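PDB 4OVQ: TRAP dicarboxylate ABC transporter, substrate-binding protein from Roseobacter denitrificans, which binds beta-D-glucuronate and probably serves as the periplasmic solute-binding component of a TRAP transport system. Local coordinates for residues 36-41 with 264-269; 102-108 with 227-233; 212-218 with 280-285. All coordinates share one frame; numbering follows the deposited sequence.

Contact 1 of 3, residues 36-41 with 264-269; sequences YPNTVA and YQRDLW
Asn38 and Gln265 supply the one hydrogen bond between these segments: Gln265 NE2 donates to Asn38 OD1 at 3.2 Å, with an angle of 148° at the hydrogen. The donor stands well above the carbonyl plane of Asn38 and so is not on a lone pair; the two amide planes are almost perpendicular. Both amides have further partners, Asp142 O for Gln265 NE2 and Asn86 OD1 for Asn38 ND2, which helps fix their rotation. Close by lies Glu234, a glucuronate-binding residue.

The backbone geometry is that of near-antiparallel helix packing. The first turn of helix 37-52, with Tyr36 at its N-cap position, lies against the middle of helix 248-282, the axes of the short segments 8.7 Å apart with their directions at 148°. Ala41 offers just a methyl here, and its CB lies 3.4 Å from Gln265 CB.

Apolar packing extends along the interface. Val40 CG1, anti to its own backbone N (chi1 173°), meets Leu268 CD1 at 3.5 Å and also touches Tyr264, while Pro37 CG abuts Trp269 CE3 at 3.7 Å. Among the aromatics, Tyr36 OH comes in at the edge of the indole, 3.5 Å from Trp269 CZ3, the two side chains running alongside each other. That hydroxyl is hydrogen-bonded to Ser211 of the ligand pocket, and Trp269 packs on Asn208, which binds the sugar.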
loop_
_atom_site.group_PDB
_atom_site.type_symbol
_atom_site.label_atom_id
_atom_site.label_comp_id
_atom_site.label_asym_id
_atom_site.label_seq_id
_atom_site.Cartn_x
_atom_site.Cartn_y
_atom_site.Cartn_z
ATOM N N TYR A 36 -4.280 13.111 6.501
ATOM C CA TYR A 36 -3.454 12.241 5.697
ATOM C C TYR A 36 -3.901 12.386 4.255
ATOM O O TYR A 36 -5.105 12.561 4.002
ATOM C CB TYR A 36 -3.619 10.789 6.155
ATOM C CG TYR A 36 -2.500 9.865 5.779
ATOM C CD1 TYR A 36 -1.332 9.810 6.541
ATOM C CD2 TYR A 36 -2.617 9.006 4.684
ATOM C CE1 TYR A 36 -0.310 8.941 6.188
ATOM C CE2 TYR A 36 -1.612 8.132 4.332
ATOM C CZ TYR A 36 -0.455 8.102 5.093
ATOM O OH TYR A 36 0.548 7.232 4.774
ATOM N N PRO A 37 -2.948 12.361 3.339
ATOM C CA PRO A 37 -3.227 12.547 1.912
ATOM C C PRO A 37 -4.406 11.701 1.460
ATOM O O PRO A 37 -5.337 12.210 0.828
ATOM C CB PRO A 37 -1.926 12.107 1.243
ATOM C CG PRO A 37 -0.864 12.560 2.253
ATOM C CD PRO A 37 -1.502 12.314 3.608
ATOM N N ASN A 38 -4.393 10.415 1.802
ATOM C CA ASN A 38 -5.485 9.535 1.392
ATOM C C ASN A 38 -6.845 9.911 1.966
ATOM O O ASN A 38 -7.910 9.701 1.361
ATOM C CB ASN A 38 -5.194 8.098 1.838
ATOM C CG ASN A 38 -3.938 7.539 1.256
ATOM O OD1 ASN A 38 -2.932 8.223 1.109
ATOM N ND2 ASN A 38 -3.965 6.250 0.953
ATOM N N THR A 39 -6.828 10.408 3.186
ATOM C CA THR A 39 -8.028 10.795 3.842
ATOM C C THR A 39 -8.691 11.984 3.135
ATOM O O THR A 39 -9.860 11.947 2.769
ATOM C CB THR A 39 -7.688 11.143 5.293
ATOM O OG1 THR A 39 -7.101 9.976 5.922
ATOM C CG2 THR A 39 -8.892 11.535 6.019
ATOM N N VAL A 40 -7.892 13.014 2.931
ATOM C CA VAL A 40 -8.361 14.255 2.292
ATOM C C VAL A 40 -8.808 13.913 0.875
ATOM O O VAL A 40 -9.865 14.379 0.388
ATOM C CB VAL A 40 -7.247 15.266 2.283
ATOM C CG1 VAL A 40 -7.653 16.502 1.477
ATOM C CG2 VAL A 40 -6.896 15.688 3.714
ATOM N N ALA A 41 -8.058 13.045 0.217
ATOM C CA ALA A 41 -8.390 12.676 -1.170
ATOM C C ALA A 41 -9.657 11.809 -1.278
ATOM O O ALA A 41 -10.398 11.933 -2.253
ATOM C CB ALA A 41 -7.201 11.982 -1.854
ATOM N N TYR A 264 -5.233 14.610 -7.207
ATOM C CA TYR A 264 -5.102 15.443 -6.005
ATOM C C TYR A 264 -4.290 14.735 -4.910
ATOM O O TYR A 264 -3.369 15.292 -4.318
ATOM C CB TYR A 264 -6.517 15.797 -5.530
ATOM C CG TYR A 264 -6.631 16.733 -4.352
ATOM C CD1 TYR A 264 -5.868 17.900 -4.258
ATOM C CD2 TYR A 264 -7.536 16.454 -3.341
ATOM C CE1 TYR A 264 -6.012 18.752 -3.174
ATOM C CE2 TYR A 264 -7.689 17.296 -2.275
ATOM C CZ TYR A 264 -6.928 18.433 -2.188
ATOM O OH TYR A 264 -7.113 19.252 -1.090
ATOM N N GLN A 265 -4.612 13.457 -4.689
ATOM C CA GLN A 265 -3.900 12.642 -3.716
ATOM C C GLN A 265 -2.400 12.640 -3.979
ATOM O O GLN A 265 -1.582 12.733 -3.051
ATOM C CB GLN A 265 -4.434 11.198 -3.706
ATOM C CG GLN A 265 -3.919 10.349 -2.534
ATOM C CD GLN A 265 -2.599 9.626 -2.818
ATOM O OE1 GLN A 265 -2.168 9.539 -3.955
ATOM N NE2 GLN A 265 -1.961 9.122 -1.778
ATOM N N ARG A 266 -2.049 12.550 -5.253
ATOM C CA ARG A 266 -0.645 12.496 -5.611
ATOM C C ARG A 266 0.038 13.829 -5.300
ATOM O O ARG A 266 1.157 13.834 -4.759
ATOM C CB ARG A 266 -0.476 12.010 -7.033
ATOM C CG ARG A 266 -0.810 10.521 -7.117
ATOM C CD ARG A 266 -0.963 10.006 -8.499
ATOM N NE ARG A 266 0.192 10.269 -9.326
ATOM C CZ ARG A 266 0.227 10.026 -10.630
ATOM N NH1 ARG A 266 1.332 10.309 -11.319
ATOM N NH2 ARG A 266 -0.840 9.509 -11.246
ATOM N N ASP A 267 -0.662 14.944 -5.533
ATOM C CA ASP A 267 -0.129 16.264 -5.137
ATOM C C ASP A 267 -0.004 16.380 -3.615
ATOM O O ASP A 267 0.999 16.889 -3.093
ATOM C CB ASP A 267 -1.039 17.383 -5.651
ATOM C CG ASP A 267 -1.026 17.507 -7.163
ATOM O OD1 ASP A 267 -0.060 17.033 -7.814
ATOM O OD2 ASP A 267 -1.985 18.099 -7.723
ATOM N N LEU A 268 -1.028 15.948 -2.890
ATOM C CA LEU A 268 -0.980 15.975 -1.423
ATOM C C LEU A 268 0.157 15.083 -0.926
ATOM O O LEU A 268 0.880 15.422 0.007
ATOM C CB LEU A 268 -2.301 15.519 -0.790
ATOM C CG LEU A 268 -3.533 16.379 -1.056
ATOM C CD1 LEU A 268 -4.775 15.745 -0.418
ATOM C CD2 LEU A 268 -3.284 17.791 -0.521
ATOM N N TRP A 269 0.284 13.912 -1.543
ATOM C CA TRP A 269 1.261 12.914 -1.102
ATOM C C TRP A 269 2.690 13.450 -1.136
ATOM O O TRP A 269 3.440 13.305 -0.167
ATOM C CB TRP A 269 1.170 11.636 -1.957
ATOM C CG TRP A 269 2.137 10.627 -1.430
ATOM C CD1 TRP A 269 3.375 10.326 -1.932
ATOM C CD2 TRP A 269 1.975 9.839 -0.251
ATOM N NE1 TRP A 269 3.994 9.387 -1.125
ATOM C CE2 TRP A 269 3.156 9.088 -0.083
ATOM C CE3 TRP A 269 0.962 9.722 0.691
ATOM C CZ2 TRP A 269 3.338 8.200 0.989
ATOM C CZ3 TRP A 269 1.144 8.863 1.754
ATOM C CH2 TRP A 269 2.329 8.096 1.881
#

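Contact 2 of 3, residues 102-108 with 227-233; sequences VSLPFIF and SQHLIIP
Phe106 and His229 are joined by the direct backbone hydrogen bond of this contact, Phe106 N to His229 O at 3.0 Å, with an angle of 143° at the hydrogen. The same carbonyl receives a CA-H...O contact from Pro105 CA at 3.2 Å, so two adjacent residues of the type II turn Leu104-Ile107 converge on one oxygen. A second polar link runs through a water. It accepts from Ile231 N at 3.0 Å and lies within hydrogen-bonding distance of the carbonyls Val102 O and Leu104 O, bridging two chain segments that are not paired as strands here. Leu230 CD2 makes a close methyl-to-carbonyl contact with Ser103 O at 3.2 Å.

Aromatic contacts flank these bonds. His229 CA sits over the face of the Phe106 ring, 4.0 Å from its centroid, a CH-pi contact; His229 CB packs separately against Phe106 CZ. Phe108 instead turns its edge to a carbonyl, with CD2 3.1 Å from Ile231 O.

Aliphatic packing completes the interface. Val102 CG2, placed between its backbone N and carbonyl carbon, meets Pro233 CD at 3.7 Å, and Leu230 CD2 reaches Pro105.

The contact fastens the loop between helices 89-92 and 111-118 to the chain passing from strand 223-230 of the four-stranded sheet to strand 234-239 of the five-stranded one, where Leu230 lies beside glucuronate-binding Arg146. Phe174 of helix 172-180 covers Leu230 and Ile232, Met114 of helix 111-118 packs on Ile231 and Pro233, and Tyr304 of helix 301-310 packs on Leu104 and hydrogen-bonds through OH to Pro105 O.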
loop_
_atom_site.group_PDB
_atom_site.type_symbol
_atom_site.label_atom_id
_atom_site.label_comp_id
_atom_site.label_asym_id
_atom_site.label_seq_id
_atom_site.Cartn_x
_atom_site.Cartn_y
_atom_site.Cartn_z
ATOM N N VAL A 102 3.000 -6.470 -7.365
ATOM C CA VAL A 102 3.516 -5.185 -6.890
ATOM C C VAL A 102 4.066 -5.304 -5.469
ATOM O O VAL A 102 4.704 -4.372 -4.967
ATOM C CB VAL A 102 2.459 -4.036 -6.998
ATOM C CG1 VAL A 102 1.934 -3.928 -8.413
ATOM C CG2 VAL A 102 1.334 -4.227 -6.042
ATOM N N SER A 103 3.837 -6.465 -4.851
ATOM C CA SER A 103 4.311 -6.776 -3.523
ATOM C C SER A 103 5.693 -7.484 -3.558
ATOM O O SER A 103 6.265 -7.791 -2.521
ATOM C CB SER A 103 3.252 -7.602 -2.806
ATOM O OG SER A 103 2.131 -6.769 -2.464
ATOM N N LEU A 104 6.230 -7.707 -4.746
ATOM C CA LEU A 104 7.606 -8.229 -4.850
ATOM C C LEU A 104 8.630 -7.161 -4.469
ATOM O O LEU A 104 8.630 -6.053 -4.998
ATOM C CB LEU A 104 7.882 -8.758 -6.262
ATOM C CG LEU A 104 7.190 -10.093 -6.542
ATOM C CD1 LEU A 104 7.116 -10.343 -8.053
ATOM C CD2 LEU A 104 7.877 -11.262 -5.816
ATOM N N PRO A 105 9.513 -7.488 -3.515
ATOM C CA PRO A 105 10.549 -6.549 -3.088
ATOM C C PRO A 105 11.448 -6.135 -4.258
ATOM O O PRO A 105 11.805 -6.981 -5.054
ATOM C CB PRO A 105 11.348 -7.374 -2.073
ATOM C CG PRO A 105 10.361 -8.319 -1.525
ATOM C CD PRO A 105 9.520 -8.711 -2.697
ATOM N N PHE A 106 11.740 -4.847 -4.351
ATOM C CA PHE A 106 12.680 -4.321 -5.337
ATOM C C PHE A 106 12.238 -4.534 -6.788
ATOM O O PHE A 106 13.093 -4.666 -7.681
ATOM C CB PHE A 106 14.076 -4.920 -5.096
ATOM C CG PHE A 106 14.637 -4.631 -3.719
ATOM C CD1 PHE A 106 15.092 -3.362 -3.391
ATOM C CD2 PHE A 106 14.710 -5.631 -2.763
ATOM C CE1 PHE A 106 15.599 -3.094 -2.133
ATOM C CE2 PHE A 106 15.219 -5.374 -1.509
ATOM C CZ PHE A 106 15.670 -4.101 -1.195
ATOM N N ILE A 107 10.930 -4.550 -7.051
ATOM C CA ILE A 107 10.455 -4.730 -8.429
ATOM C C ILE A 107 10.332 -3.419 -9.217
ATOM O O ILE A 107 10.462 -3.409 -10.446
ATOM C CB ILE A 107 9.142 -5.535 -8.505
ATOM C CG1 ILE A 107 8.938 -6.011 -9.954
ATOM C CG2 ILE A 107 7.964 -4.718 -8.015
ATOM C CD1 ILE A 107 7.703 -6.830 -10.155
ATOM N N PHE A 108 10.102 -2.317 -8.520
ATOM C CA PHE A 108 10.154 -1.003 -9.145
ATOM C C PHE A 108 11.449 -0.313 -8.729
ATOM O O PHE A 108 11.978 -0.586 -7.657
ATOM C CB PHE A 108 8.931 -0.177 -8.736
ATOM C CG PHE A 108 7.625 -0.862 -9.008
ATOM C CD1 PHE A 108 7.227 -1.135 -10.311
ATOM C CD2 PHE A 108 6.788 -1.241 -7.967
ATOM C CE1 PHE A 108 6.020 -1.771 -10.570
ATOM C CE2 PHE A 108 5.580 -1.869 -8.220
ATOM C CZ PHE A 108 5.195 -2.133 -9.525
ATOM N N SER A 227 15.814 1.582 3.199
ATOM C CA SER A 227 15.917 0.386 2.377
ATOM C C SER A 227 15.061 0.504 1.135
ATOM O O SER A 227 15.390 -0.038 0.099
ATOM C CB SER A 227 15.460 -0.826 3.196
ATOM O OG SER A 227 14.232 -0.529 3.853
ATOM N N GLN A 228 13.922 1.185 1.253
ATOM C CA GLN A 228 13.018 1.332 0.124
ATOM C C GLN A 228 12.808 0.002 -0.604
ATOM O O GLN A 228 12.854 -0.082 -1.828
ATOM C CB GLN A 228 13.572 2.393 -0.827
ATOM C CG GLN A 228 13.670 3.763 -0.176
ATOM C CD GLN A 228 14.336 4.797 -1.070
ATOM O OE1 GLN A 228 15.222 4.473 -1.862
ATOM N NE2 GLN A 228 13.909 6.046 -0.941
ATOM N N HIS A 229 12.503 -1.027 0.189
ATOM C CA HIS A 229 12.434 -2.410 -0.273
ATOM C C HIS A 229 11.117 -2.769 -0.947
ATOM O O HIS A 229 11.059 -3.746 -1.693
ATOM C CB HIS A 229 12.665 -3.359 0.903
ATOM C CG HIS A 229 11.802 -3.059 2.091
ATOM N ND1 HIS A 229 12.256 -2.342 3.174
ATOM C CD2 HIS A 229 10.507 -3.357 2.349
ATOM C CE1 HIS A 229 11.274 -2.201 4.045
ATOM N NE2 HIS A 229 10.199 -2.803 3.560
ATOM N N LEU A 230 10.057 -2.005 -0.665
ATOM C CA LEU A 230 8.757 -2.220 -1.291
ATOM C C LEU A 230 8.234 -0.879 -1.787
ATOM O O LEU A 230 8.324 0.135 -1.049
ATOM C CB LEU A 230 7.773 -2.821 -0.281
ATOM C CG LEU A 230 7.981 -4.310 0.057
ATOM C CD1 LEU A 230 7.207 -4.721 1.314
ATOM C CD2 LEU A 230 7.591 -5.180 -1.125
ATOM N N ILE A 231 7.683 -0.881 -3.010
ATOM C CA ILE A 231 7.034 0.283 -3.584
ATOM C C ILE A 231 5.685 -0.222 -4.104
ATOM O O ILE A 231 5.577 -0.795 -5.178
ATOM C CB ILE A 231 7.903 0.897 -4.702
ATOM C CG1 ILE A 231 9.244 1.312 -4.124
ATOM C CG2 ILE A 231 7.208 2.092 -5.316
ATOM C CD1 ILE A 231 10.238 1.843 -5.195
ATOM N N ILE A 232 4.664 -0.066 -3.257
ATOM C CA ILE A 232 3.355 -0.663 -3.461
ATOM C C ILE A 232 2.326 0.454 -3.679
ATOM O O ILE A 232 2.236 1.361 -2.852
ATOM C CB ILE A 232 2.974 -1.490 -2.210
ATOM C CG1 ILE A 232 4.043 -2.544 -1.919
ATOM C CG2 ILE A 232 1.623 -2.114 -2.396
ATOM C CD1 ILE A 232 3.751 -3.387 -0.687
ATOM N N PRO A 233 1.553 0.385 -4.767
ATOM C CA PRO A 233 0.543 1.414 -5.006
ATOM C C PRO A 233 -0.717 1.108 -4.211
ATOM O O PRO A 233 -0.890 0.000 -3.666
ATOM C CB PRO A 233 0.243 1.259 -6.500
ATOM C CG PRO A 233 0.446 -0.189 -6.767
ATOM C CD PRO A 233 1.614 -0.574 -5.888
HETATM O O HOH W 1 7.385 -3.496 -4.463
#

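Contact 3 of 3, residues 212-218 with 280-285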
loop_
_atom_site.group_PDB
_atom_site.type_symbol
_atom_site.label_atom_id
_atom_site.label_comp_id
_atom_site.label_asym_id
_atom_site.label_seq_id
_atom_site.Cartn_x
_atom_site.Cartn_y
_atom_site.Cartn_z
ATOM N N TYR A 212 4.838 6.258 9.085
ATOM C CA TYR A 212 5.788 6.191 10.200
ATOM C C TYR A 212 5.503 7.343 11.149
ATOM O O TYR A 212 5.483 7.191 12.365
ATOM C CB TYR A 212 7.194 6.303 9.649
ATOM C CG TYR A 212 8.349 6.366 10.628
ATOM C CD1 TYR A 212 8.530 5.377 11.592
ATOM C CD2 TYR A 212 9.320 7.375 10.535
ATOM C CE1 TYR A 212 9.610 5.415 12.441
ATOM C CE2 TYR A 212 10.388 7.420 11.412
ATOM C CZ TYR A 212 10.522 6.441 12.352
ATOM O OH TYR A 212 11.604 6.498 13.191
ATOM N N GLU A 213 5.220 8.500 10.562
ATOM C CA GLU A 213 4.936 9.677 11.345
ATOM C C GLU A 213 3.524 9.653 11.950
ATOM O O GLU A 213 3.376 9.765 13.159
ATOM C CB GLU A 213 5.203 10.914 10.474
ATOM C CG GLU A 213 5.013 12.227 11.162
ATOM C CD GLU A 213 3.652 12.799 10.875
ATOM O OE1 GLU A 213 3.320 13.028 9.686
ATOM O OE2 GLU A 213 2.896 12.968 11.835
ATOM N N SER A 214 2.481 9.438 11.137
ATOM C CA SER A 214 1.077 9.593 11.581
ATOM C C SER A 214 0.579 8.625 12.660
ATOM O O SER A 214 -0.313 8.955 13.433
ATOM C CB SER A 214 0.108 9.588 10.386
ATOM O OG SER A 214 -0.010 8.299 9.805
ATOM N N THR A 215 1.146 7.419 12.697
ATOM C CA THR A 215 0.726 6.369 13.620
ATOM C C THR A 215 1.425 6.492 14.971
ATOM O O THR A 215 1.074 5.781 15.920
ATOM C CB THR A 215 1.144 4.993 13.083
ATOM O OG1 THR A 215 2.569 5.021 12.861
ATOM C CG2 THR A 215 0.354 4.626 11.800
ATOM N N GLY A 216 2.444 7.338 14.994
ATOM C CA GLY A 216 3.269 7.505 16.180
ATOM C C GLY A 216 4.417 6.511 16.264
ATOM O O GLY A 216 5.184 6.519 17.233
ATOM N N HIS A 217 4.575 5.669 15.244
ATOM C CA HIS A 217 5.595 4.639 15.336
ATOM C C HIS A 217 6.976 5.254 15.570
ATOM O O HIS A 217 7.817 4.679 16.265
ATOM C CB HIS A 217 5.650 3.764 14.071
ATOM C CG HIS A 217 4.435 2.921 13.855
ATOM N ND1 HIS A 217 4.211 2.236 12.684
ATOM C CD2 HIS A 217 3.366 2.672 14.648
ATOM C CE1 HIS A 217 3.050 1.611 12.760
ATOM N NE2 HIS A 217 2.512 1.863 13.940
ATOM N N PHE A 218 7.215 6.441 15.031
ATOM C CA PHE A 218 8.531 7.047 15.154
ATOM C C PHE A 218 8.887 7.307 16.624
ATOM O O PHE A 218 10.062 7.339 16.953
ATOM C CB PHE A 218 8.613 8.323 14.313
ATOM C CG PHE A 218 7.908 9.497 14.909
ATOM C CD1 PHE A 218 6.554 9.684 14.742
ATOM C CD2 PHE A 218 8.618 10.438 15.633
ATOM C CE1 PHE A 218 5.916 10.797 15.287
ATOM C CE2 PHE A 218 8.001 11.523 16.172
ATOM C CZ PHE A 218 6.665 11.720 16.019
ATOM N N VAL A 280 9.659 14.233 11.811
ATOM C CA VAL A 280 10.220 13.179 12.661
ATOM C C VAL A 280 11.731 13.333 12.865
ATOM O O VAL A 280 12.243 12.941 13.912
ATOM C CB VAL A 280 9.880 11.733 12.173
ATOM C CG1 VAL A 280 8.416 11.617 11.896
ATOM C CG2 VAL A 280 10.690 11.362 10.939
ATOM N N GLU A 281 12.430 13.881 11.870
ATOM C CA GLU A 281 13.863 14.178 11.995
ATOM C C GLU A 281 14.058 15.230 13.078
ATOM O O GLU A 281 15.012 15.173 13.859
ATOM C CB GLU A 281 14.450 14.663 10.656
ATOM C CG GLU A 281 15.237 13.598 9.862
ATOM C CD GLU A 281 15.274 13.869 8.364
ATOM O OE1 GLU A 281 14.470 14.694 7.886
ATOM O OE2 GLU A 281 16.095 13.252 7.649
ATOM N N ALA A 282 13.132 16.177 13.148
ATOM C CA ALA A 282 13.228 17.238 14.144
ATOM C C ALA A 282 12.973 16.685 15.548
ATOM O O ALA A 282 13.497 17.200 16.531
ATOM C CB ALA A 282 12.249 18.339 13.827
ATOM N N ALA A 283 12.169 15.632 15.631
ATOM C CA ALA A 283 11.781 15.040 16.903
ATOM C C ALA A 283 12.834 14.075 17.401
ATOM O O ALA A 283 12.723 13.534 18.501
ATOM C CB ALA A 283 10.463 14.326 16.746
ATOM N N GLY A 284 13.852 13.857 16.582
ATOM C CA GLY A 284 15.028 13.146 17.031
ATOM C C GLY A 284 15.299 11.847 16.317
ATOM O O GLY A 284 16.222 11.133 16.685
ATOM N N VAL A 285 14.490 11.523 15.312
ATOM C CA VAL A 285 14.704 10.285 14.584
ATOM C C VAL A 285 16.061 10.303 13.919
ATOM O O VAL A 285 16.482 11.307 13.326
ATOM C CB VAL A 285 13.617 10.018 13.513
ATOM C CG1 VAL A 285 14.032 8.843 12.621
ATOM C CG2 VAL A 285 12.287 9.765 14.194
#
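The C-terminal end of the long helix 248-282, closed by a Schellman motif at Gly284, packs here against the bend between helices 209-214 and 217-220. The evidence for the cap is the positive phi of Gly284 with two backbone bonds back into the last turn, one of them Val285 N to Val280 O at 3.0 Å. Within the bend, Thr215 OG1 accepts from His217 N in an ST turn.

No hydrogen bond joins the segments; side chains carry the contact. Val280 CG1 stands over the Phe218 ring, 3.9 Å from the centroid and 17° off the normal, a CH-pi contact. The same methyl meets Glu213 CG at 3.5 Å, while Ala283 CB lies at the edge of the ring, 3.8 Å from Phe218 CE2. Phe218 holds CG between its backbone N and carbonyl carbon (chi1 76°), which sets the ring over Val280. Val285 CG1 lies at the edge of the Tyr212 ring, 3.4 Å from Tyr212 OH, while its CG2 touches Phe218 CB. Replacing Phe218 with an alanine would probably open a gap beside Val280 and Ala283 and leave the Val280 methyl without its aromatic face.

Tyr212 OH is hydrogen-bonded to Ala221 O, just before strand 223-230, and its ring meets Tyr149 of strand 146-150 and Tyr224. Glu213 OE1 forms a salt bridge with Arg272 and a hydrogen bond with Ser276, both of helix 248-282.

In the fold
Helix 248-282 is shared by contacts 1 and 3, whose centres lie 19 Å apart: contact 1 uses its middle and contact 3 its C-terminal end. These two also touch, Tyr36 CE1 lying 3.7 Å from Ser214 OG. Contact 2 stands apart, its centre 20 Å from contact 1 and 22 Å from contact 3. Along the chain it is nested within the loop closed by contact 1, whereas contact 3 crosses both others. Strand 223-230 of the four-stranded sheet, used by contact 2, directly follows helix 217-220 of contact 3. Each contact has a side chain near a glucuronate-binding residue, closest in contact 1 and more remotely in contact 3, consistent with these joins holding elements that carry the pocket.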